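Local coordinates for uncharacterized protein (Acinetobacter baumannii, PDB 4PAR) that probably cleaves DNA that contains 5-hydroxymethylcytosine, joining a Vsr-like endonuclease domain to an SRA-like domain in one chain, at residues F[49-54]-F[110-115]; F[57-62]-F[97-102]; F[241-246]-F[304-309]. The protein carries 3 engineered substitutions. All blocks are in the same frame, centred on the assembly; numbering follows the deposited sequence.

Contact 1. Residues F[49-54]-F[110-115]; sequences FVRLSN and EDIISI
Glu-110 CB sits over one face of the Phe-49 ring, 4.0 Å from Phe-49 CD2, and the rest of the glutamate side chain passes Phe-49 CE2. Ring and carboxylate planes are turned 27° from each other. Phe-49 CG is anti to the carbonyl carbon (chi1 -72°), which turns the ring toward Glu-110. The carboxylate is held from the SRA-like part of the chain: OE2 of Glu-110 forms a salt bridge with Lys-276. Asp-111 likewise pairs with Arg-286.

Ile-112 packs against Arg-51. Its CD1 meets Arg-51 NH2 at 3.5 Å, reaching the guanidinium obliquely. Its CG2 lies 3.8 Å from Arg-51 CB. The arginine runs out from the backbone with CG anti to N and then bends at chi3 (-61°). This bend brings the guanidinium back alongside Ile-112.

Val-50 and Ile-115 meet at about a right angle, with Val-50 CG1 3.5 Å from Ile-115 CG2. The same valine methyl lies near Ile-113 CG1, and His-70 of strand 69-74 touches both Val-50 and Ile-115.

Two backbone bonds tie the two segments. Arg-51 N donates to Ile-113 O at 3.1 Å, and Ile-113 N gives a weak bond to Phe-49 O at 3.4 Å. They flank Val-50 and pair it with Ile-113 in parallel. The short, weakly bonded strand 113-114 thereby lies at an edge of the mixed five-stranded sheet, counted within this chain. That sheet belongs to the N-terminal PvuRts1I-like domain, of the PD-(D/E)XK nuclease clan.

Contact 2. Residues F[57-62]-F[97-102]; sequences IALTDL and YSISQT
The carbonyl oxygen of Ile-57 accepts the backbone N-H of Ile-99, with N and O 2.9 Å apart. The bond is bent at the hydrogen, 136°, although the nitrogen lies nearly in line with the C=O bond. Next to it, Ala-58 and Ser-98 form a single beta bridge, their CA atoms 4.1 Å apart. This is where strand 97-99, paired with strand 85-87 in a small antiparallel sheet, meets the central mixed sheet of the nuclease domain. The axes of strands 57-60 and 97-99 approach to 4.7 Å, but their directions are 136° apart. The pairing therefore does not extend into a ladder.

Around the bridge the packing is mostly side chain on carbonyl. Ala-58 CB lies 3.3 Å from Tyr-97 O. In Ile-99, chi1 of -45° sets CG1 beside the residue's own N, next to the same Ile-57 oxygen that the N-H reaches. The oxygen of Ile-57 is thus covered by the same residue that donates to it.

All six touching residues are buried, and the polar ends find partners. Tyr-97 OH is hydrogen-bonded to the backbone N atoms of Glu-75 and Gly-76, and its ring makes a cation-pi contact with Lys-23. Ser-98 OG bonds to Lys-56 NZ. Met-85 of strand 85-87 touches Leu-59, Tyr-97 and Ile-99.

Leu-59 and Ile-99 supply the apolar side-chain contact between the two strands. They run roughly perpendicular to each other, and Leu-59 CD2 meets Ile-99 CD1 at 3.8 Å.

Contact 3. Residues F[241-246]-F[304-309]; sequences DGLTIT and WKRVKS. Engineered in segment 304-309: Ser-309 (natural residue Cys).
Gly-242 O lies over one face of the Arg-306 guanidinium, 3.1 Å above its plane and displaced from the centre of the group. Ser-309 OG, of an engineered serine, lies farther off on the opposite face. Because the glycine oxygen sits above the plane, it is poorly placed for an N-H bond, although Arg-306 NH1 is 3.3 Å away. Leu-243 approaches the same group obliquely, lying across the arginine, with CD2 3.6 Å from Arg-306 NH2. The arginine leaves the strand extended and bends only at chi3 (73°), which carries its end up to the 241-243 turn.

The Trp-304 ring has Ile-245 O at its edge, in the ring plane, 3.5 Å from CD1. That oxygen also accepts Trp-304 N at 2.9 Å, while Ile-245 N donates to Trp-304 O in a nearly straight bond of 171°.

These two bonds make Ile-245 and Trp-304 an antiparallel hydrogen-bonded pair. They join strands 244-247 and 302-312 in the large mixed sheet of the SRA-like domain. Thr-244 and Lys-305 follow as the non-hydrogen-bonded pair, and Thr-244 CA makes a C-H...O contact with Trp-304 O. Beyond them, Arg-306 N gives Leu-243 O a weak bond.

The turn before strand 244-247 is an Asx turn. Asp-241 OD1 accepts Leu-243 N at 3.2 Å from above the carboxylate plane, and also bonds to Ser-239 OG.

How the contacts relate
Contacts 1 and 2 lie in the N-terminal nuclease domain, their centres about 9 Å apart. They share a sheet, in which strands 45-51 and 57-64 are neighbours, and they touch directly. Along the chain, contact 2 is nested inside the loop closed by contact 1. Contact 3 comes later, in the SRA-like domain. Its centre is about 15 Å from that of contact 1 and about 23 Å from that of contact 2. Ser-114 packs against Asp-241, so contact 1 reaches the boundary between the domains, and contact 2 stays clear of contact 3. This is consistent with one chain combining DNA cleavage with recognition of the modified base.

Contact 1. Residues F[49-54]-F[110-115]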
ATOM      1  N   PHE F  49      21.943   2.325  -3.213  1.00 50.73           N
ATOM      2  CA  PHE F  49      22.235   2.588  -1.804  1.00 58.19           C
ATOM      3  C   PHE F  49      23.668   2.200  -1.450  1.00 57.92           C
ATOM      4  O   PHE F  49      24.119   1.110  -1.795  1.00 81.91           O
ATOM      5  CB  PHE F  49      21.271   1.827  -0.897  1.00 60.30           C
ATOM      6  CG  PHE F  49      19.878   2.378  -0.886  1.00 71.96           C
ATOM      7  CD1 PHE F  49      19.567   3.487  -0.118  1.00 76.79           C
ATOM      8  CD2 PHE F  49      18.874   1.773  -1.624  1.00 81.45           C
ATOM      9  CE1 PHE F  49      18.284   3.992  -0.094  1.00 75.89           C
ATOM     10  CE2 PHE F  49      17.586   2.271  -1.605  1.00 83.46           C
ATOM     11  CZ  PHE F  49      17.291   3.382  -0.838  1.00 93.82           C
ATOM     12  N   VAL F  50      24.380   3.092  -0.767  1.00 51.85           N
ATOM     13  CA  VAL F  50      25.743   2.799  -0.320  1.00 58.07           C
ATOM     14  C   VAL F  50      25.936   3.113   1.158  1.00 57.35           C
ATOM     15  O   VAL F  50      25.165   3.868   1.744  1.00 63.31           O
ATOM     16  CB  VAL F  50      26.777   3.581  -1.125  1.00 52.69           C
ATOM     17  CG1 VAL F  50      26.629   3.262  -2.599  1.00 59.20           C
ATOM     18  CG2 VAL F  50      26.612   5.066  -0.881  1.00 66.88           C
ATOM     19  N   ARG F  51      26.960   2.525   1.765  1.00 69.25           N
ATOM     20  CA  ARG F  51      27.209   2.747   3.186  1.00 75.87           C
ATOM     21  C   ARG F  51      28.500   3.510   3.404  1.00 68.68           C
ATOM     22  O   ARG F  51      29.583   3.021   3.081  1.00 69.25           O
ATOM     23  CB  ARG F  51      27.255   1.422   3.937  1.00 68.35           C
ATOM     24  CG  ARG F  51      27.351   1.587   5.427  1.00 74.44           C
ATOM     25  CD  ARG F  51      27.178   0.257   6.123  1.00101.40           C
ATOM     26  NE  ARG F  51      25.873  -0.341   5.859  1.00 90.91           N
ATOM     27  CZ  ARG F  51      24.764  -0.023   6.518  1.00 89.31           C
ATOM     28  NH1 ARG F  51      24.800   0.898   7.472  1.00 92.91           N
ATOM     29  NH2 ARG F  51      23.620  -0.623   6.222  1.00 87.23           N
ATOM     30  N   LEU F  52      28.371   4.714   3.949  1.00 71.23           N
ATOM     31  CA  LEU F  52      29.517   5.580   4.184  1.00 93.01           C
ATOM     32  C   LEU F  52      30.351   5.097   5.357  1.00103.38           C
ATOM     33  O   LEU F  52      30.047   4.083   5.987  1.00 82.07           O
ATOM     34  CB  LEU F  52      29.071   7.014   4.459  1.00 76.62           C
ATOM     35  CG  LEU F  52      28.122   7.725   3.508  1.00 90.69           C
ATOM     36  CD1 LEU F  52      27.880   9.126   4.035  1.00 94.80           C
ATOM     37  CD2 LEU F  52      28.702   7.768   2.112  1.00 99.17           C
ATOM     38  N   SER F  53      31.394   5.858   5.664  1.00101.57           N
ATOM     39  CA  SER F  53      32.300   5.525   6.757  1.00101.42           C
ATOM     40  C   SER F  53      31.612   5.459   8.101  1.00 96.17           C
ATOM     41  O   SER F  53      32.008   4.674   8.948  1.00100.48           O
ATOM     42  CB  SER F  53      33.429   6.542   6.837  1.00126.59           C
ATOM     43  OG  SER F  53      34.184   6.551   5.635  1.00141.05           O
ATOM     44  N   ASN F  54      30.560   6.247   8.281  1.00 95.73           N
ATOM     45  CA  ASN F  54      30.070   6.553   9.625  1.00102.14           C
ATOM     46  C   ASN F  54      28.986   5.722  10.288  1.00133.22           C
ATOM     47  O   ASN F  54      28.787   5.878  11.486  1.00152.74           O
ATOM     48  CB  ASN F  54      29.575   7.994   9.649  1.00103.53           C
ATOM     49  CG  ASN F  54      29.028   8.423   8.323  1.00108.01           C
ATOM     50  OD1 ASN F  54      28.674   7.596   7.466  1.00111.55           O
ATOM     51  ND2 ASN F  54      28.935   9.718   8.140  1.00 97.54           N
ATOM     52  N   GLU F 110      17.139  -2.775   2.617  1.00 65.21           N
ATOM     53  CA  GLU F 110      17.584  -2.458   1.262  1.00 71.94           C
ATOM     54  C   GLU F 110      18.965  -3.017   0.975  1.00 70.98           C
ATOM     55  O   GLU F 110      19.690  -3.395   1.891  1.00 99.44           O
ATOM     56  CB  GLU F 110      17.581  -0.945   1.025  1.00 77.08           C
ATOM     57  CG  GLU F 110      16.204  -0.301   1.082  1.00 91.49           C
ATOM     58  CD  GLU F 110      15.269  -0.806  -0.004  1.00 96.92           C
ATOM     59  OE1 GLU F 110      15.763  -1.348  -1.020  1.00 85.32           O
ATOM     60  OE2 GLU F 110      14.037  -0.659   0.164  1.00 94.28           O
ATOM     61  N   ASP F 111      19.329  -3.068  -0.303  1.00 64.91           N
ATOM     62  CA  ASP F 111      20.600  -3.654  -0.688  1.00 62.22           C
ATOM     63  C   ASP F 111      21.650  -2.569  -0.637  1.00 72.50           C
ATOM     64  O   ASP F 111      21.753  -1.727  -1.530  1.00 60.36           O
ATOM     65  CB  ASP F 111      20.522  -4.248  -2.100  1.00 66.92           C
ATOM     66  CG  ASP F 111      21.858  -4.781  -2.588  1.00 77.08           C
ATOM     67  OD1 ASP F 111      22.548  -5.472  -1.809  1.00 91.58           O
ATOM     68  OD2 ASP F 111      22.220  -4.507  -3.751  1.00 76.06           O
ATOM     69  N   ILE F 112      22.481  -2.652   0.391  1.00 79.91           N
ATOM     70  CA  ILE F 112      23.414  -1.595   0.707  1.00 56.14           C
ATOM     71  C   ILE F 112      24.812  -2.149   0.575  1.00 57.12           C
ATOM     72  O   ILE F 112      25.157  -3.140   1.212  1.00 88.18           O
ATOM     73  CB  ILE F 112      23.170  -1.049   2.117  1.00 59.18           C
ATOM     74  CG1 ILE F 112      21.688  -0.698   2.280  1.00 59.42           C
ATOM     75  CG2 ILE F 112      24.063   0.149   2.383  1.00 85.45           C
ATOM     76  CD1 ILE F 112      21.317  -0.107   3.613  1.00 64.24           C
ATOM     77  N   ILE F 113      25.617  -1.521  -0.265  1.00 55.48           N
ATOM     78  CA  ILE F 113      26.920  -2.078  -0.563  1.00 56.89           C
ATOM     79  C   ILE F 113      28.054  -1.219  -0.027  1.00 73.85           C
ATOM     80  O   ILE F 113      27.836  -0.137   0.522  1.00 73.82           O
ATOM     81  CB  ILE F 113      27.108  -2.257  -2.073  1.00 63.79           C
ATOM     82  CG1 ILE F 113      27.154  -0.897  -2.765  1.00 52.71           C
ATOM     83  CG2 ILE F 113      25.993  -3.117  -2.646  1.00 57.40           C
ATOM     84  CD1 ILE F 113      27.555  -0.982  -4.208  1.00 51.93           C
ATOM     85  N   SER F 114      29.272  -1.713  -0.203  1.00 59.85           N
ATOM     86  CA  SER F 114      30.447  -1.015   0.270  1.00 62.94           C
ATOM     87  C   SER F 114      31.072  -0.293  -0.899  1.00 70.83           C
ATOM     88  O   SER F 114      31.245  -0.885  -1.965  1.00 68.13           O
ATOM     89  CB  SER F 114      31.444  -1.986   0.903  1.00 67.64           C
ATOM     90  OG  SER F 114      32.682  -1.343   1.139  1.00 71.12           O
ATOM     91  N   ILE F 115      31.389   0.984  -0.710  1.00 75.50           N
ATOM     92  CA  ILE F 115      31.963   1.792  -1.782  1.00 80.48           C
ATOM     93  C   ILE F 115      33.477   1.857  -1.717  1.00 86.18           C
ATOM     94  O   ILE F 115      34.100   2.598  -2.483  1.00 79.20           O
ATOM     95  CB  ILE F 115      31.409   3.223  -1.778  1.00 65.95           C
ATOM     96  CG1 ILE F 115      31.179   3.715  -0.350  1.00 90.24           C
ATOM     97  CG2 ILE F 115      30.123   3.270  -2.550  1.00 56.30           C
ATOM     98  CD1 ILE F 115      32.405   4.316   0.297  1.00117.11           C
TER

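Contact 2. Residues F[57-62]-F[97-102]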
ATOM      1  N   ILE F  57      23.578   6.020   5.815  1.00 96.80           N
ATOM      2  CA  ILE F  57      23.249   5.432   4.513  1.00 81.09           C
ATOM      3  C   ILE F  57      23.093   6.513   3.451  1.00 83.84           C
ATOM      4  O   ILE F  57      22.323   7.457   3.617  1.00 94.33           O
ATOM      5  CB  ILE F  57      21.964   4.591   4.572  1.00 81.45           C
ATOM      6  CG1 ILE F  57      22.033   3.594   5.732  1.00 84.13           C
ATOM      7  CG2 ILE F  57      21.737   3.862   3.247  1.00 63.14           C
ATOM      8  CD1 ILE F  57      20.769   2.799   5.923  1.00 87.02           C
ATOM      9  N   ALA F  58      23.826   6.351   2.355  1.00 74.01           N
ATOM     10  CA  ALA F  58      23.833   7.314   1.265  1.00 60.26           C
ATOM     11  C   ALA F  58      23.327   6.673  -0.012  1.00 63.52           C
ATOM     12  O   ALA F  58      22.967   5.498  -0.017  1.00 85.65           O
ATOM     13  CB  ALA F  58      25.225   7.860   1.064  1.00 69.48           C
ATOM     14  N   LEU F  59      23.293   7.439  -1.098  1.00 75.30           N
ATOM     15  CA  LEU F  59      22.890   6.885  -2.388  1.00 76.99           C
ATOM     16  C   LEU F  59      23.542   7.603  -3.558  1.00 75.90           C
ATOM     17  O   LEU F  59      23.808   8.804  -3.501  1.00 75.89           O
ATOM     18  CB  LEU F  59      21.368   6.921  -2.540  1.00 74.17           C
ATOM     19  CG  LEU F  59      20.616   8.232  -2.318  1.00 93.07           C
ATOM     20  CD1 LEU F  59      20.622   9.109  -3.558  1.00 95.34           C
ATOM     21  CD2 LEU F  59      19.193   7.916  -1.895  1.00113.67           C
ATOM     22  N   THR F  60      23.792   6.858  -4.628  1.00 73.86           N
ATOM     23  CA  THR F  60      24.361   7.453  -5.825  1.00 62.14           C
ATOM     24  C   THR F  60      23.403   7.299  -6.996  1.00 55.58           C
ATOM     25  O   THR F  60      22.674   6.310  -7.093  1.00 66.57           O
ATOM     26  CB  THR F  60      25.723   6.835  -6.169  1.00 56.49           C
ATOM     27  OG1 THR F  60      25.614   5.409  -6.169  1.00 81.49           O
ATOM     28  CG2 THR F  60      26.741   7.240  -5.141  1.00 47.78           C
ATOM     29  N   ASP F  61      23.419   8.287  -7.884  1.00 56.83           N
ATOM     30  CA  ASP F  61      22.442   8.384  -8.962  1.00 50.69           C
ATOM     31  C   ASP F  61      22.672   7.360 -10.067  1.00 48.80           C
ATOM     32  O   ASP F  61      21.721   6.754 -10.559  1.00 54.07           O
ATOM     33  CB  ASP F  61      22.453   9.800  -9.544  1.00 54.38           C
ATOM     34  CG  ASP F  61      22.016  10.845  -8.535  1.00 73.03           C
ATOM     35  OD1 ASP F  61      20.975  10.629  -7.869  1.00 67.01           O
ATOM     36  OD2 ASP F  61      22.723  11.869  -8.397  1.00 79.85           O
ATOM     37  N   LEU F  62      23.926   7.171 -10.466  1.00 48.96           N
ATOM     38  CA  LEU F  62      24.230   6.126 -11.442  1.00 50.16           C
ATOM     39  C   LEU F  62      25.408   5.258 -10.974  1.00 48.97           C
ATOM     40  O   LEU F  62      26.388   5.774 -10.456  1.00 56.83           O
ATOM     41  CB  LEU F  62      24.519   6.747 -12.810  1.00 57.10           C
ATOM     42  CG  LEU F  62      24.775   5.775 -13.963  1.00 59.51           C
ATOM     43  CD1 LEU F  62      23.536   4.956 -14.247  1.00 61.63           C
ATOM     44  CD2 LEU F  62      25.219   6.516 -15.206  1.00 47.66           C
ATOM     45  N   TYR F  97      25.369  13.225  -0.719  1.00 65.34           N
ATOM     46  CA  TYR F  97      23.977  13.171  -0.287  1.00 66.79           C
ATOM     47  C   TYR F  97      23.716  11.937   0.545  1.00 66.35           C
ATOM     48  O   TYR F  97      24.056  10.830   0.136  1.00 66.40           O
ATOM     49  CB  TYR F  97      23.027  13.181  -1.484  1.00 73.88           C
ATOM     50  CG  TYR F  97      23.136  14.394  -2.375  1.00 82.59           C
ATOM     51  CD1 TYR F  97      24.088  14.448  -3.383  1.00 91.03           C
ATOM     52  CD2 TYR F  97      22.277  15.475  -2.222  1.00 77.97           C
ATOM     53  CE1 TYR F  97      24.191  15.544  -4.209  1.00 80.20           C
ATOM     54  CE2 TYR F  97      22.372  16.580  -3.045  1.00 88.81           C
ATOM     55  CZ  TYR F  97      23.335  16.608  -4.037  1.00 88.20           C
ATOM     56  OH  TYR F  97      23.451  17.693  -4.870  1.00 90.11           O
ATOM     57  N   SER F  98      23.092  12.128   1.702  1.00 70.11           N
ATOM     58  CA  SER F  98      22.849  11.022   2.616  1.00 72.31           C
ATOM     59  C   SER F  98      21.409  11.021   3.112  1.00 84.65           C
ATOM     60  O   SER F  98      20.620  11.879   2.738  1.00107.39           O
ATOM     61  CB  SER F  98      23.817  11.095   3.794  1.00 86.58           C
ATOM     62  OG  SER F  98      23.770  12.373   4.402  1.00 92.46           O
ATOM     63  N   ILE F  99      21.072  10.049   3.950  1.00 73.86           N
ATOM     64  CA  ILE F  99      19.724   9.936   4.488  1.00 76.49           C
ATOM     65  C   ILE F  99      19.761  10.128   5.995  1.00 89.49           C
ATOM     66  O   ILE F  99      20.715   9.708   6.649  1.00108.61           O
ATOM     67  CB  ILE F  99      19.106   8.566   4.165  1.00 76.78           C
ATOM     68  CG1 ILE F  99      19.372   8.193   2.709  1.00 76.32           C
ATOM     69  CG2 ILE F  99      17.616   8.559   4.463  1.00 87.84           C
ATOM     70  CD1 ILE F  99      18.818   9.191   1.716  1.00 92.62           C
ATOM     71  N   SER F 100      18.732  10.763   6.548  1.00 88.76           N
ATOM     72  CA  SER F 100      18.635  10.915   7.998  1.00101.03           C
ATOM     73  C   SER F 100      18.613   9.551   8.682  1.00110.20           C
ATOM     74  O   SER F 100      17.956   8.625   8.206  1.00111.39           O
ATOM     75  CB  SER F 100      17.391  11.723   8.374  1.00117.47           C
ATOM     76  OG  SER F 100      16.316  11.453   7.489  1.00116.87           O
ATOM     77  N   GLN F 101      19.341   9.435   9.792  1.00131.57           N
ATOM     78  CA  GLN F 101      19.467   8.171  10.523  1.00144.95           C
ATOM     79  C   GLN F 101      18.117   7.581  10.911  1.00154.36           C
ATOM     80  O   GLN F 101      17.980   6.366  11.043  1.00152.41           O
ATOM     81  CB  GLN F 101      20.324   8.356  11.779  1.00149.74           C
ATOM     82  CG  GLN F 101      21.825   8.435  11.525  1.00154.22           C
ATOM     83  CD  GLN F 101      22.276   9.792  11.004  1.00162.68           C
ATOM     84  OE1 GLN F 101      21.553  10.468  10.271  1.00157.13           O
ATOM     85  NE2 GLN F 101      23.482  10.197  11.387  1.00170.09           N
ATOM     86  N   THR F 102      17.128   8.450  11.098  1.00164.73           N
ATOM     87  CA  THR F 102      15.765   8.015  11.377  1.00164.67           C
ATOM     88  C   THR F 102      15.182   7.260  10.182  1.00159.41           C
ATOM     89  O   THR F 102      14.489   6.255  10.349  1.00172.17           O
ATOM     90  CB  THR F 102      14.852   9.208  11.735  1.00153.86           C
ATOM     91  OG1 THR F 102      15.027  10.258  10.774  1.00141.79           O
ATOM     92  CG2 THR F 102      15.189   9.739  13.122  1.00153.42           C
TER

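Contact 3. Residues F[241-246]-F[304-309]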
ATOM      1  N   ASP F 241      33.134  -1.191   5.230  1.00 75.54           N
ATOM      2  CA  ASP F 241      34.054  -1.727   4.235  1.00 74.78           C
ATOM      3  C   ASP F 241      33.778  -3.207   3.957  1.00 80.08           C
ATOM      4  O   ASP F 241      34.403  -3.820   3.087  1.00 74.33           O
ATOM      5  CB  ASP F 241      35.503  -1.527   4.686  1.00 96.72           C
ATOM      6  CG  ASP F 241      35.722  -1.893   6.148  1.00111.54           C
ATOM      7  OD1 ASP F 241      34.946  -2.709   6.691  1.00105.68           O
ATOM      8  OD2 ASP F 241      36.680  -1.367   6.755  1.00117.06           O
ATOM      9  N   GLY F 242      32.838  -3.775   4.707  1.00 80.73           N
ATOM     10  CA  GLY F 242      32.429  -5.156   4.518  1.00 75.90           C
ATOM     11  C   GLY F 242      33.430  -6.159   5.050  1.00 97.83           C
ATOM     12  O   GLY F 242      33.406  -7.329   4.670  1.00112.51           O
ATOM     13  N   LEU F 243      34.322  -5.702   5.922  1.00100.35           N
ATOM     14  CA  LEU F 243      35.330  -6.577   6.509  1.00101.36           C
ATOM     15  C   LEU F 243      34.798  -7.441   7.649  1.00 98.82           C
ATOM     16  O   LEU F 243      35.012  -8.652   7.670  1.00103.91           O
ATOM     17  CB  LEU F 243      36.511  -5.753   7.016  1.00107.73           C
ATOM     18  CG  LEU F 243      37.296  -4.996   5.948  1.00112.02           C
ATOM     19  CD1 LEU F 243      38.529  -4.346   6.562  1.00121.87           C
ATOM     20  CD2 LEU F 243      37.678  -5.933   4.815  1.00108.09           C
ATOM     21  N   THR F 244      34.098  -6.818   8.591  1.00 93.44           N
ATOM     22  CA  THR F 244      33.728  -7.504   9.826  1.00105.32           C
ATOM     23  C   THR F 244      32.225  -7.509  10.074  1.00102.00           C
ATOM     24  O   THR F 244      31.570  -6.469  10.028  1.00105.28           O
ATOM     25  CB  THR F 244      34.432  -6.873  11.056  1.00 98.12           C
ATOM     26  OG1 THR F 244      33.449  -6.392  11.982  1.00 95.10           O
ATOM     27  CG2 THR F 244      35.341  -5.722  10.636  1.00 93.01           C
ATOM     28  N   ILE F 245      31.694  -8.695  10.348  1.00102.68           N
ATOM     29  CA  ILE F 245      30.283  -8.876  10.657  1.00 96.01           C
ATOM     30  C   ILE F 245      30.088  -9.306  12.108  1.00102.57           C
ATOM     31  O   ILE F 245      30.684 -10.282  12.549  1.00110.61           O
ATOM     32  CB  ILE F 245      29.651  -9.927   9.740  1.00 89.96           C
ATOM     33  CG1 ILE F 245      29.662  -9.437   8.291  1.00 97.48           C
ATOM     34  CG2 ILE F 245      28.240 -10.263  10.205  1.00 91.32           C
ATOM     35  CD1 ILE F 245      29.018 -10.398   7.310  1.00 94.97           C
ATOM     36  N   THR F 246      29.253  -8.585  12.851  1.00100.71           N
ATOM     37  CA  THR F 246      28.975  -8.962  14.236  1.00100.72           C
ATOM     38  C   THR F 246      27.614  -9.639  14.368  1.00101.44           C
ATOM     39  O   THR F 246      26.596  -9.123  13.882  1.00 99.87           O
ATOM     40  CB  THR F 246      29.020  -7.749  15.189  1.00102.90           C
ATOM     41  OG1 THR F 246      27.841  -6.949  15.021  1.00105.90           O
ATOM     42  CG2 THR F 246      30.258  -6.901  14.929  1.00106.13           C
ATOM     43  N   TRP F 304      32.896 -12.061  12.860  1.00107.91           N
ATOM     44  CA  TRP F 304      33.371 -12.768  11.683  1.00106.59           C
ATOM     45  C   TRP F 304      34.173 -11.816  10.804  1.00101.41           C
ATOM     46  O   TRP F 304      33.639 -10.826  10.313  1.00 99.74           O
ATOM     47  CB  TRP F 304      32.193 -13.361  10.899  1.00 97.07           C
ATOM     48  CG  TRP F 304      31.254 -14.184  11.745  1.00101.15           C
ATOM     49  CD1 TRP F 304      30.243 -13.719  12.539  1.00100.72           C
ATOM     50  CD2 TRP F 304      31.243 -15.612  11.879  1.00102.07           C
ATOM     51  NE1 TRP F 304      29.608 -14.768  13.160  1.00103.49           N
ATOM     52  CE2 TRP F 304      30.202 -15.940  12.772  1.00104.36           C
ATOM     53  CE3 TRP F 304      32.012 -16.644  11.331  1.00102.78           C
ATOM     54  CZ2 TRP F 304      29.912 -17.256  13.128  1.00113.84           C
ATOM     55  CZ3 TRP F 304      31.721 -17.949  11.687  1.00108.15           C
ATOM     56  CH2 TRP F 304      30.682 -18.244  12.579  1.00109.93           C
ATOM     57  N   LYS F 305      35.457 -12.110  10.629  1.00106.08           N
ATOM     58  CA  LYS F 305      36.331 -11.304   9.782  1.00101.80           C
ATOM     59  C   LYS F 305      36.366 -11.909   8.382  1.00 93.39           C
ATOM     60  O   LYS F 305      36.312 -13.129   8.240  1.00 94.49           O
ATOM     61  CB  LYS F 305      37.740 -11.225  10.381  1.00112.50           C
ATOM     62  CG  LYS F 305      38.746 -10.415   9.569  1.00113.45           C
ATOM     63  CD  LYS F 305      40.136 -10.492  10.184  1.00126.61           C
ATOM     64  CE  LYS F 305      41.166  -9.779   9.322  1.00134.89           C
ATOM     65  NZ  LYS F 305      41.321 -10.422   7.988  1.00127.33           N
ATOM     66  N   ARG F 306      36.457 -11.071   7.352  1.00 91.00           N
ATOM     67  CA  ARG F 306      36.418 -11.579   5.982  1.00 99.21           C
ATOM     68  C   ARG F 306      37.819 -11.889   5.465  1.00110.16           C
ATOM     69  O   ARG F 306      38.622 -10.985   5.217  1.00103.18           O
ATOM     70  CB  ARG F 306      35.735 -10.574   5.051  1.00 85.06           C
ATOM     71  CG  ARG F 306      35.623 -11.053   3.615  1.00 83.37           C
ATOM     72  CD  ARG F 306      34.955 -10.013   2.737  1.00107.56           C
ATOM     73  NE  ARG F 306      35.831  -8.880   2.456  1.00120.82           N
ATOM     74  CZ  ARG F 306      35.430  -7.763   1.856  1.00109.77           C
ATOM     75  NH1 ARG F 306      34.165  -7.630   1.483  1.00 95.05           N
ATOM     76  NH2 ARG F 306      36.291  -6.779   1.634  1.00103.49           N
ATOM     77  N   VAL F 307      38.107 -13.178   5.318  1.00112.68           N
ATOM     78  CA  VAL F 307      39.408 -13.617   4.833  1.00115.90           C
ATOM     79  C   VAL F 307      39.472 -13.903   3.333  1.00119.12           C
ATOM     80  O   VAL F 307      40.566 -14.023   2.779  1.00128.34           O
ATOM     81  CB  VAL F 307      39.867 -14.881   5.581  1.00105.63           C
ATOM     82  CG1 VAL F 307      40.112 -14.560   7.047  1.00102.15           C
ATOM     83  CG2 VAL F 307      38.834 -15.990   5.429  1.00 97.26           C
ATOM     84  N   LYS F 308      38.326 -13.996   2.662  1.00104.25           N
ATOM     85  CA  LYS F 308      38.365 -14.289   1.227  1.00 99.05           C
ATOM     86  C   LYS F 308      37.265 -13.574   0.451  1.00101.44           C
ATOM     87  O   LYS F 308      36.141 -13.441   0.923  1.00 95.73           O
ATOM     88  CB  LYS F 308      38.283 -15.803   0.978  1.00108.62           C
ATOM     89  CG  LYS F 308      39.627 -16.540   1.107  1.00122.28           C
ATOM     90  CD  LYS F 308      39.523 -18.036   0.793  1.00115.47           C
ATOM     91  CE  LYS F 308      39.333 -18.311  -0.700  1.00114.17           C
ATOM     92  NZ  LYS F 308      40.535 -17.990  -1.527  1.00113.71           N
ATOM     93  N   SER F 309      37.615 -13.088  -0.736  1.00111.69           N
ATOM     94  CA  SER F 309      36.659 -12.411  -1.604  1.00115.73           C
ATOM     95  C   SER F 309      36.097 -13.313  -2.707  1.00108.08           C
ATOM     96  O   SER F 309      35.270 -12.878  -3.512  1.00 98.71           O
ATOM     97  CB  SER F 309      37.307 -11.172  -2.226  1.00132.24           C
ATOM     98  OG  SER F 309      37.713 -10.257  -1.221  1.00144.94           O
TER